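Long-range contact in beta-galactosidase (Marinomonas sp. ef1, PDB 6Y2K), which hydrolyses terminal beta-galactosides as a cold-active, hexameric glycoside hydrolase of family GH42: residues I42-D55 / R118-H130. Numbering follows the deposited sequence. Where two conformers were deposited one is given.
Sequences IEPTPGELHWEWLD and RRMVTMMAERYGH
Trp51 and Arg127 face each other with CA atoms 9.1 Å apart where the loop leading into helix 52-63 runs beside helix 111-128, a spacing that leaves the contact to side chains. Arg127, extended from CG to NE, lays its CD over the five-membered ring of Trp51, 3.6 Å from the centroid, a CH-pi contact, and grips Asp55 side-on: NE bonds OD1, while NH2 reaches OD2 at 2.9 Å and 168°. Tyr128 OH donates to the same Asp55 OD1 (2.7 Å) from above the carboxylate plane, and its ring turns an edge to the Trp51 face, planes 74° apart. Without the carboxylate, as with an alanine at Asp55, Arg127 is likely to lose its countercharge and Tyr128 OH this acceptor. Met124 CG meets Trp51 CH2 at 3.5 Å. Farther along, in the conformer described, Arg119 NH2 gives an in-plane hydrogen bond, part of a salt bridge, to the syn lone pair of Glu43 OE1, while Glu43 OE2 takes Gly47 N on its anti side. Trp39 NE1 also bonds Glu43 OE1. The contact thus joins peripheral elements following the second and third strands of the TIM barrel, with helix 205-233 packing against Val121, Thr122 and Ala125.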
ATOM      1  N   ILE A  42      58.846 -15.918   0.561  1.00 16.95           N
ATOM      2  CA  ILE A  42      59.945 -16.333  -0.321  1.00 16.85           C
ATOM      3  C   ILE A  42      61.122 -15.346  -0.271  1.00 17.10           C
ATOM      4  O   ILE A  42      62.269 -15.774  -0.182  1.00 17.19           O
ATOM      5  CB  ILE A  42      59.493 -16.487  -1.792  1.00 16.49           C
ATOM      6  CG1 ILE A  42      58.427 -17.588  -1.926  1.00 16.76           C
ATOM      7  CG2 ILE A  42      60.686 -16.813  -2.700  1.00 16.59           C
ATOM      8  CD1 ILE A  42      57.649 -17.537  -3.223  1.00 16.78           C
ATOM      9  N   GLU A  43      60.830 -14.046  -0.357  1.00 16.16           N
ATOM     10  CA  GLU A  43      61.852 -13.002  -0.487  1.00 15.96           C
ATOM     11  C   GLU A  43      61.483 -11.793   0.387  1.00 15.55           C
ATOM     12  O   GLU A  43      60.997 -10.774  -0.119  1.00 15.20           O
ATOM     13  CB  GLU A  43      62.026 -12.595  -1.958  1.00 15.86           C
ATOM     14  CG  GLU A  43      63.302 -11.799  -2.233  1.00 16.21           C
ATOM     15  CD  GLU A  43      63.535 -11.488  -3.712  1.00 16.52           C
ATOM     16  OE1 GLU A  43      62.569 -11.514  -4.495  1.00 16.67           O
ATOM     17  OE2 GLU A  43      64.690 -11.201  -4.111  1.00 16.31           O
ATOM     18  N   PRO A  44      61.708 -11.906   1.707  1.00 15.54           N
ATOM     19  CA  PRO A  44      61.363 -10.801   2.618  1.00 15.80           C
ATOM     20  C   PRO A  44      62.216  -9.556   2.431  1.00 16.39           C
ATOM     21  O   PRO A  44      61.777  -8.468   2.792  1.00 16.49           O
ATOM     22  CB  PRO A  44      61.578 -11.381   4.023  1.00 15.94           C
ATOM     23  CG  PRO A  44      62.236 -12.701   3.856  1.00 15.96           C
ATOM     24  CD  PRO A  44      62.175 -13.109   2.415  1.00 15.53           C
ATOM     25  N   THR A  45      63.428  -9.732   1.903  1.00 16.74           N
ATOM     26  CA  THR A  45      64.320  -8.631   1.543  1.00 17.00           C
ATOM     27  C   THR A  45      65.054  -9.103   0.277  1.00 17.30           C
ATOM     28  O   THR A  45      65.300 -10.304   0.136  1.00 17.43           O
ATOM     29  CB  THR A  45      65.261  -8.280   2.722  1.00 17.35           C
ATOM     30  OG1 THR A  45      66.036  -7.111   2.425  1.00 17.21           O
ATOM     31  CG2 THR A  45      66.205  -9.447   3.070  1.00 17.50           C
ATOM     32  N   PRO A  46      65.361  -8.188  -0.663  1.00 17.15           N
ATOM     33  CA  PRO A  46      65.845  -8.615  -1.980  1.00 17.38           C
ATOM     34  C   PRO A  46      67.116  -9.462  -1.948  1.00 17.66           C
ATOM     35  O   PRO A  46      68.097  -9.091  -1.307  1.00 17.25           O
ATOM     36  CB  PRO A  46      66.101  -7.294  -2.728  1.00 17.41           C
ATOM     37  CG  PRO A  46      66.143  -6.251  -1.677  1.00 17.21           C
ATOM     38  CD  PRO A  46      65.234  -6.722  -0.594  1.00 17.23           C
ATOM     39  N   GLY A  47      67.062 -10.605  -2.625  1.00 18.13           N
ATOM     40  CA  GLY A  47      68.202 -11.494  -2.745  1.00 18.67           C
ATOM     41  C   GLY A  47      68.316 -12.543  -1.657  1.00 19.25           C
ATOM     42  O   GLY A  47      69.180 -13.409  -1.756  1.00 19.63           O
ATOM     43  N   GLU A  48      67.459 -12.485  -0.635  1.00 19.35           N
ATOM     44  CA  GLU A  48      67.482 -13.450   0.471  1.00 19.83           C
ATOM     45  C   GLU A  48      66.238 -14.325   0.348  1.00 19.49           C
ATOM     46  O   GLU A  48      65.124 -13.918   0.707  1.00 18.88           O
ATOM     47  CB  GLU A  48      67.569 -12.727   1.817  1.00 21.33           C
ATOM     48  CG  GLU A  48      68.793 -11.802   1.934  1.00 22.52           C
ATOM     49  CD  GLU A  48      70.123 -12.529   2.155  1.00 23.88           C
ATOM     50  OE1 GLU A  48      70.989 -12.546   1.241  1.00 23.82           O
ATOM     51  OE2 GLU A  48      70.318 -13.076   3.262  1.00 25.11           O
ATOM     52  N   LEU A  49      66.434 -15.519  -0.210  1.00 18.85           N
ATOM     53  CA  LEU A  49      65.343 -16.371  -0.649  1.00 18.31           C
ATOM     54  C   LEU A  49      65.119 -17.527   0.295  1.00 18.24           C
ATOM     55  O   LEU A  49      66.070 -18.066   0.857  1.00 17.20           O
ATOM     56  CB  LEU A  49      65.612 -16.895  -2.049  1.00 18.75           C
ATOM     57  CG  LEU A  49      65.772 -15.798  -3.103  1.00 19.04           C
ATOM     58  CD1 LEU A  49      66.407 -16.361  -4.362  1.00 19.39           C
ATOM     59  CD2 LEU A  49      64.430 -15.153  -3.419  1.00 19.69           C
ATOM     60  N   HIS A  50      63.851 -17.897   0.453  1.00 18.21           N
ATOM     61  CA  HIS A  50      63.433 -18.957   1.354  1.00 18.96           C
ATOM     62  C   HIS A  50      62.492 -19.899   0.602  1.00 18.85           C
ATOM     63  O   HIS A  50      61.292 -19.611   0.451  1.00 18.50           O
ATOM     64  CB  HIS A  50      62.749 -18.370   2.589  1.00 19.35           C
ATOM     65  CG  HIS A  50      63.610 -17.424   3.370  1.00 20.26           C
ATOM     66  ND1 HIS A  50      64.455 -17.836   4.377  1.00 20.89           N
ATOM     67  CD2 HIS A  50      63.751 -16.079   3.292  1.00 20.32           C
ATOM     68  CE1 HIS A  50      65.083 -16.787   4.882  1.00 20.52           C
ATOM     69  NE2 HIS A  50      64.673 -15.708   4.238  1.00 20.45           N
ATOM     70  N   TRP A  51      63.060 -20.996   0.099  1.00 18.33           N
ATOM     71  CA  TRP A  51      62.317 -22.054  -0.592  1.00 18.58           C
ATOM     72  C   TRP A  51      62.046 -23.288   0.274  1.00 18.95           C
ATOM     73  O   TRP A  51      61.220 -24.121  -0.103  1.00 18.27           O
ATOM     74  CB  TRP A  51      63.077 -22.529  -1.829  1.00 18.29           C
ATOM     75  CG  TRP A  51      63.254 -21.513  -2.905  1.00 18.24           C
ATOM     76  CD1 TRP A  51      64.440 -21.052  -3.408  1.00 18.48           C
ATOM     77  CD2 TRP A  51      62.219 -20.840  -3.627  1.00 17.93           C
ATOM     78  NE1 TRP A  51      64.201 -20.130  -4.413  1.00 18.81           N
ATOM     79  CE2 TRP A  51      62.848 -19.987  -4.566  1.00 18.40           C
ATOM     80  CE3 TRP A  51      60.820 -20.879  -3.580  1.00 17.70           C
ATOM     81  CZ2 TRP A  51      62.120 -19.173  -5.447  1.00 18.43           C
ATOM     82  CZ3 TRP A  51      60.099 -20.082  -4.462  1.00 17.92           C
ATOM     83  CH2 TRP A  51      60.755 -19.237  -5.381  1.00 18.15           C
ATOM     84  N   GLU A  52      62.741 -23.426   1.405  1.00 19.43           N
ATOM     85  CA  GLU A  52      62.631 -24.635   2.239  1.00 20.18           C
ATOM     86  C   GLU A  52      61.179 -24.977   2.615  1.00 19.59           C
ATOM     87  O   GLU A  52      60.779 -26.144   2.537  1.00 19.04           O
ATOM     88  CB  GLU A  52      63.490 -24.487   3.496  1.00 21.91           C
ATOM     89  CG  GLU A  52      63.519 -25.697   4.428  1.00 23.73           C
ATOM     90  CD  GLU A  52      64.255 -25.382   5.719  1.00 26.34           C
ATOM     91  OE1 GLU A  52      63.574 -25.146   6.747  1.00 28.79           O
ATOM     92  OE2 GLU A  52      65.509 -25.338   5.699  1.00 27.69           O
ATOM     93  N   TRP A  53      60.404 -23.967   3.018  1.00 18.67           N
ATOM     94  CA  TRP A  53      58.993 -24.163   3.401  1.00 18.46           C
ATOM     95  C   TRP A  53      58.185 -24.821   2.278  1.00 18.18           C
ATOM     96  O   TRP A  53      57.406 -25.746   2.518  1.00 19.30           O
ATOM     97  CB  TRP A  53      58.334 -22.828   3.830  1.00 18.56           C
ATOM     98  CG  TRP A  53      58.140 -21.852   2.705  1.00 18.54           C
ATOM     99  CD1 TRP A  53      59.072 -21.010   2.178  1.00 18.65           C
ATOM    100  CD2 TRP A  53      56.943 -21.654   1.941  1.00 18.93           C
ATOM    101  NE1 TRP A  53      58.531 -20.294   1.133  1.00 18.94           N
ATOM    102  CE2 TRP A  53      57.224 -20.669   0.967  1.00 18.78           C
ATOM    103  CE3 TRP A  53      55.662 -22.218   1.980  1.00 19.09           C
ATOM    104  CZ2 TRP A  53      56.268 -20.231   0.046  1.00 19.28           C
ATOM    105  CZ3 TRP A  53      54.712 -21.784   1.061  1.00 19.23           C
ATOM    106  CH2 TRP A  53      55.020 -20.796   0.110  1.00 19.17           C
ATOM    107  N   LEU A  54      58.398 -24.354   1.053  1.00 18.06           N
ATOM    108  CA  LEU A  54      57.638 -24.817  -0.099  1.00 18.76           C
ATOM    109  C   LEU A  54      58.159 -26.170  -0.581  1.00 19.32           C
ATOM    110  O   LEU A  54      57.369 -27.039  -0.948  1.00 19.30           O
ATOM    111  CB  LEU A  54      57.695 -23.774  -1.212  1.00 18.82           C
ATOM    112  CG  LEU A  54      56.874 -24.009  -2.483  1.00 19.00           C
ATOM    113  CD1 LEU A  54      55.417 -24.319  -2.164  1.00 19.67           C
ATOM    114  CD2 LEU A  54      56.985 -22.785  -3.382  1.00 19.19           C
ATOM    115  N   ASP A  55      59.482 -26.346  -0.567  1.00 19.84           N
ATOM    116  CA  ASP A  55      60.109 -27.653  -0.842  1.00 20.16           C
ATOM    117  C   ASP A  55      59.485 -28.748   0.021  1.00 20.30           C
ATOM    118  O   ASP A  55      59.123 -29.813  -0.488  1.00 21.52           O
ATOM    119  CB  ASP A  55      61.624 -27.631  -0.561  1.00 20.35           C
ATOM    120  CG  ASP A  55      62.398 -26.662  -1.452  1.00 20.98           C
ATOM    121  OD1 ASP A  55      61.960 -26.366  -2.597  1.00 20.32           O
ATOM    122  OD2 ASP A  55      63.473 -26.197  -0.989  1.00 21.22           O
ATOM    123  N   ARG A 118      59.171 -11.456 -14.490  1.00 19.58           N
ATOM    124  CA  ARG A 118      60.011 -12.359 -15.285  0.50 20.23           C
ATOM    125  C   ARG A 118      61.044 -13.057 -14.397  1.00 20.60           C
ATOM    126  O   ARG A 118      61.222 -14.271 -14.501  1.00 19.68           O
ATOM    127  CB  ARG A 118      60.714 -11.624 -16.432  0.50 20.63           C
ATOM    128  CG  ARG A 118      61.280 -12.556 -17.508  0.50 21.15           C
ATOM    129  CD  ARG A 118      62.178 -11.807 -18.485  0.50 21.46           C
ATOM    130  NE  ARG A 118      61.515 -10.629 -19.031  0.50 21.86           N
ATOM    131  CZ  ARG A 118      60.573 -10.670 -19.965  0.50 21.77           C
ATOM    132  NH1 ARG A 118      60.180 -11.834 -20.464  0.50 21.73           N
ATOM    133  NH2 ARG A 118      60.025  -9.546 -20.395  0.50 21.99           N
ATOM    134  N   ARG A 119      61.701 -12.284 -13.523  1.00 21.08           N
ATOM    135  CA  ARG A 119      62.706 -12.822 -12.590  0.50 21.92           C
ATOM    136  C   ARG A 119      62.128 -13.870 -11.650  1.00 21.29           C
ATOM    137  O   ARG A 119      62.666 -14.971 -11.539  1.00 20.03           O
ATOM    138  CB  ARG A 119      63.354 -11.712 -11.741  0.50 23.43           C
ATOM    139  CG  ARG A 119      64.519 -12.213 -10.884  0.50 25.43           C
ATOM    140  CD  ARG A 119      65.042 -11.209  -9.857  0.50 27.14           C
ATOM    141  NE  ARG A 119      64.015 -10.811  -8.901  0.50 28.78           N
ATOM    142  CZ  ARG A 119      63.912 -11.263  -7.652  0.50 28.89           C
ATOM    143  NH1 ARG A 119      64.790 -12.130  -7.156  0.50 29.13           N
ATOM    144  NH2 ARG A 119      62.919 -10.816  -6.903  0.50 28.31           N
ATOM    145  N   MET A 120      61.045 -13.519 -10.956  1.00 20.41           N
ATOM    146  CA  MET A 120      60.473 -14.406  -9.938  1.00 20.33           C
ATOM    147  C   MET A 120      59.824 -15.653 -10.543  1.00 19.17           C
ATOM    148  O   MET A 120      59.983 -16.753 -10.008  1.00 18.47           O
ATOM    149  CB  MET A 120      59.470 -13.660  -9.033  1.00 20.45           C
ATOM    150  CG  MET A 120      58.694 -14.558  -8.076  1.00 20.77           C
ATOM    151  SD  MET A 120      59.719 -15.520  -6.944  1.00 22.13           S
ATOM    152  CE  MET A 120      60.164 -14.280  -5.735  1.00 22.29           C
ATOM    153  N   VAL A 121      59.094 -15.482 -11.640  1.00 18.89           N
ATOM    154  CA  VAL A 121      58.441 -16.621 -12.285  1.00 18.88           C
ATOM    155  C   VAL A 121      59.483 -17.584 -12.870  1.00 18.49           C
ATOM    156  O   VAL A 121      59.301 -18.801 -12.797  1.00 18.66           O
ATOM    157  CB  VAL A 121      57.406 -16.192 -13.344  1.00 18.78           C
ATOM    158  CG1 VAL A 121      56.854 -17.405 -14.097  1.00 18.71           C
ATOM    159  CG2 VAL A 121      56.258 -15.447 -12.666  1.00 18.84           C
ATOM    160  N   THR A 122      60.560 -17.044 -13.434  1.00 18.22           N
ATOM    161  CA  THR A 122      61.680 -17.869 -13.888  1.00 18.61           C
ATOM    162  C   THR A 122      62.315 -18.635 -12.726  1.00 18.92           C
ATOM    163  O   THR A 122      62.530 -19.844 -12.838  1.00 18.80           O
ATOM    164  CB  THR A 122      62.748 -17.041 -14.621  1.00 18.61           C
ATOM    165  OG1 THR A 122      62.155 -16.416 -15.762  1.00 18.59           O
ATOM    166  CG2 THR A 122      63.919 -17.938 -15.084  1.00 18.81           C
ATOM    167  N   MET A 123      62.595 -17.947 -11.617  1.00 19.45           N
ATOM    168  CA  MET A 123      63.121 -18.618 -10.418  1.00 20.28           C
ATOM    169  C   MET A 123      62.239 -19.785  -9.976  1.00 19.77           C
ATOM    170  O   MET A 123      62.736 -20.888  -9.753  1.00 18.94           O
ATOM    171  CB  MET A 123      63.267 -17.646  -9.241  1.00 21.81           C
ATOM    172  CG  MET A 123      64.509 -16.771  -9.261  1.00 23.62           C
ATOM    173  SD  MET A 123      64.798 -16.031  -7.631  1.00 26.95           S
ATOM    174  CE  MET A 123      63.397 -14.945  -7.492  1.00 27.34           C
ATOM    175  N   MET A 124      60.933 -19.536  -9.853  1.00 19.86           N
ATOM    176  CA  MET A 124      59.968 -20.568  -9.419  1.00 20.40           C
ATOM    177  C   MET A 124      59.824 -21.718 -10.395  1.00 20.01           C
ATOM    178  O   MET A 124      59.800 -22.877  -9.981  1.00 20.97           O
ATOM    179  CB  MET A 124      58.567 -19.984  -9.213  1.00 20.95           C
ATOM    180  CG  MET A 124      58.252 -19.585  -7.796  1.00 21.72           C
ATOM    181  SD  MET A 124      56.489 -19.251  -7.599  1.00 21.14           S
ATOM    182  CE  MET A 124      55.868 -20.591  -6.591  1.00 21.91           C
ATOM    183  N   ALA A 125      59.675 -21.382 -11.673  1.00 19.82           N
ATOM    184  CA  ALA A 125      59.523 -22.378 -12.737  1.00 19.60           C
ATOM    185  C   ALA A 125      60.762 -23.277 -12.903  1.00 20.04           C
ATOM    186  O   ALA A 125      60.626 -24.461 -13.218  1.00 20.12           O
ATOM    187  CB  ALA A 125      59.205 -21.691 -14.048  1.00 19.43           C
ATOM    188  N   GLU A 126      61.955 -22.708 -12.715  1.00 19.91           N
ATOM    189  CA  GLU A 126      63.184 -23.495 -12.781  0.50 20.06           C
ATOM    190  C   GLU A 126      63.264 -24.456 -11.589  1.00 20.01           C
ATOM    191  O   GLU A 126      63.596 -25.624 -11.766  1.00 20.86           O
ATOM    192  CB  GLU A 126      64.423 -22.589 -12.924  0.50 20.12           C
ATOM    193  CG  GLU A 126      64.522 -22.021 -14.339  0.50 20.25           C
ATOM    194  CD  GLU A 126      65.590 -20.958 -14.531  0.50 20.50           C
ATOM    195  OE1 GLU A 126      65.990 -20.290 -13.553  0.50 20.69           O
ATOM    196  OE2 GLU A 126      66.018 -20.776 -15.689  0.50 20.87           O
ATOM    197  N   ARG A 127      62.917 -23.983 -10.393  1.00 19.19           N
ATOM    198  CA  ARG A 127      62.970 -24.835  -9.202  1.00 18.65           C
ATOM    199  C   ARG A 127      61.899 -25.939  -9.181  1.00 19.00           C
ATOM    200  O   ARG A 127      62.199 -27.082  -8.791  1.00 18.64           O
ATOM    201  CB  ARG A 127      62.864 -24.002  -7.917  1.00 18.27           C
ATOM    202  CG  ARG A 127      63.146 -24.803  -6.647  1.00 18.23           C
ATOM    203  CD  ARG A 127      63.388 -23.928  -5.424  1.00 18.41           C
ATOM    204  NE  ARG A 127      63.907 -24.707  -4.293  1.00 18.49           N
ATOM    205  CZ  ARG A 127      65.188 -25.065  -4.119  1.00 18.75           C
ATOM    206  NH1 ARG A 127      66.129 -24.725  -4.993  1.00 18.67           N
ATOM    207  NH2 ARG A 127      65.535 -25.787  -3.057  1.00 19.43           N
ATOM    208  N   TYR A 128      60.665 -25.605  -9.576  1.00 18.01           N
ATOM    209  CA  TYR A 128      59.512 -26.497  -9.359  1.00 18.02           C
ATOM    210  C   TYR A 128      58.814 -26.998 -10.607  1.00 18.21           C
ATOM    211  O   TYR A 128      57.896 -27.825 -10.495  1.00 18.14           O
ATOM    212  CB  TYR A 128      58.469 -25.798  -8.474  1.00 18.00           C
ATOM    213  CG  TYR A 128      58.982 -25.411  -7.113  1.00 18.10           C
ATOM    214  CD1 TYR A 128      59.279 -26.374  -6.156  1.00 18.20           C
ATOM    215  CD2 TYR A 128      59.181 -24.082  -6.785  1.00 18.11           C
ATOM    216  CE1 TYR A 128      59.748 -26.015  -4.905  1.00 18.02           C
ATOM    217  CE2 TYR A 128      59.651 -23.715  -5.547  1.00 18.16           C
ATOM    218  CZ  TYR A 128      59.934 -24.679  -4.611  1.00 18.04           C
ATOM    219  OH  TYR A 128      60.389 -24.269  -3.389  1.00 17.57           O
ATOM    220  N   GLY A 129      59.228 -26.525 -11.783  1.00 18.70           N
ATOM    221  CA  GLY A 129      58.569 -26.880 -13.040  1.00 19.93           C
ATOM    222  C   GLY A 129      58.530 -28.364 -13.373  1.00 20.74           C
ATOM    223  O   GLY A 129      57.660 -28.796 -14.140  1.00 20.72           O
ATOM    224  N   HIS A 130      59.466 -29.141 -12.813  1.00 22.12           N
ATOM    225  CA  HIS A 130      59.485 -30.611 -12.985  1.00 22.99           C
ATOM    226  C   HIS A 130      59.289 -31.398 -11.687  1.00 22.57           C
ATOM    227  O   HIS A 130      59.524 -32.602 -11.645  1.00 23.51           O
ATOM    228  CB  HIS A 130      60.782 -31.032 -13.688  1.00 24.09           C
ATOM    229  CG  HIS A 130      60.931 -30.439 -15.053  1.00 25.62           C
ATOM    230  ND1 HIS A 130      62.117 -29.912 -15.511  1.00 28.51           N
ATOM    231  CD2 HIS A 130      60.035 -30.267 -16.050  1.00 26.80           C
ATOM    232  CE1 HIS A 130      61.948 -29.452 -16.738  1.00 28.83           C
ATOM    233  NE2 HIS A 130      60.691 -29.652 -17.088  1.00 28.38           N
TER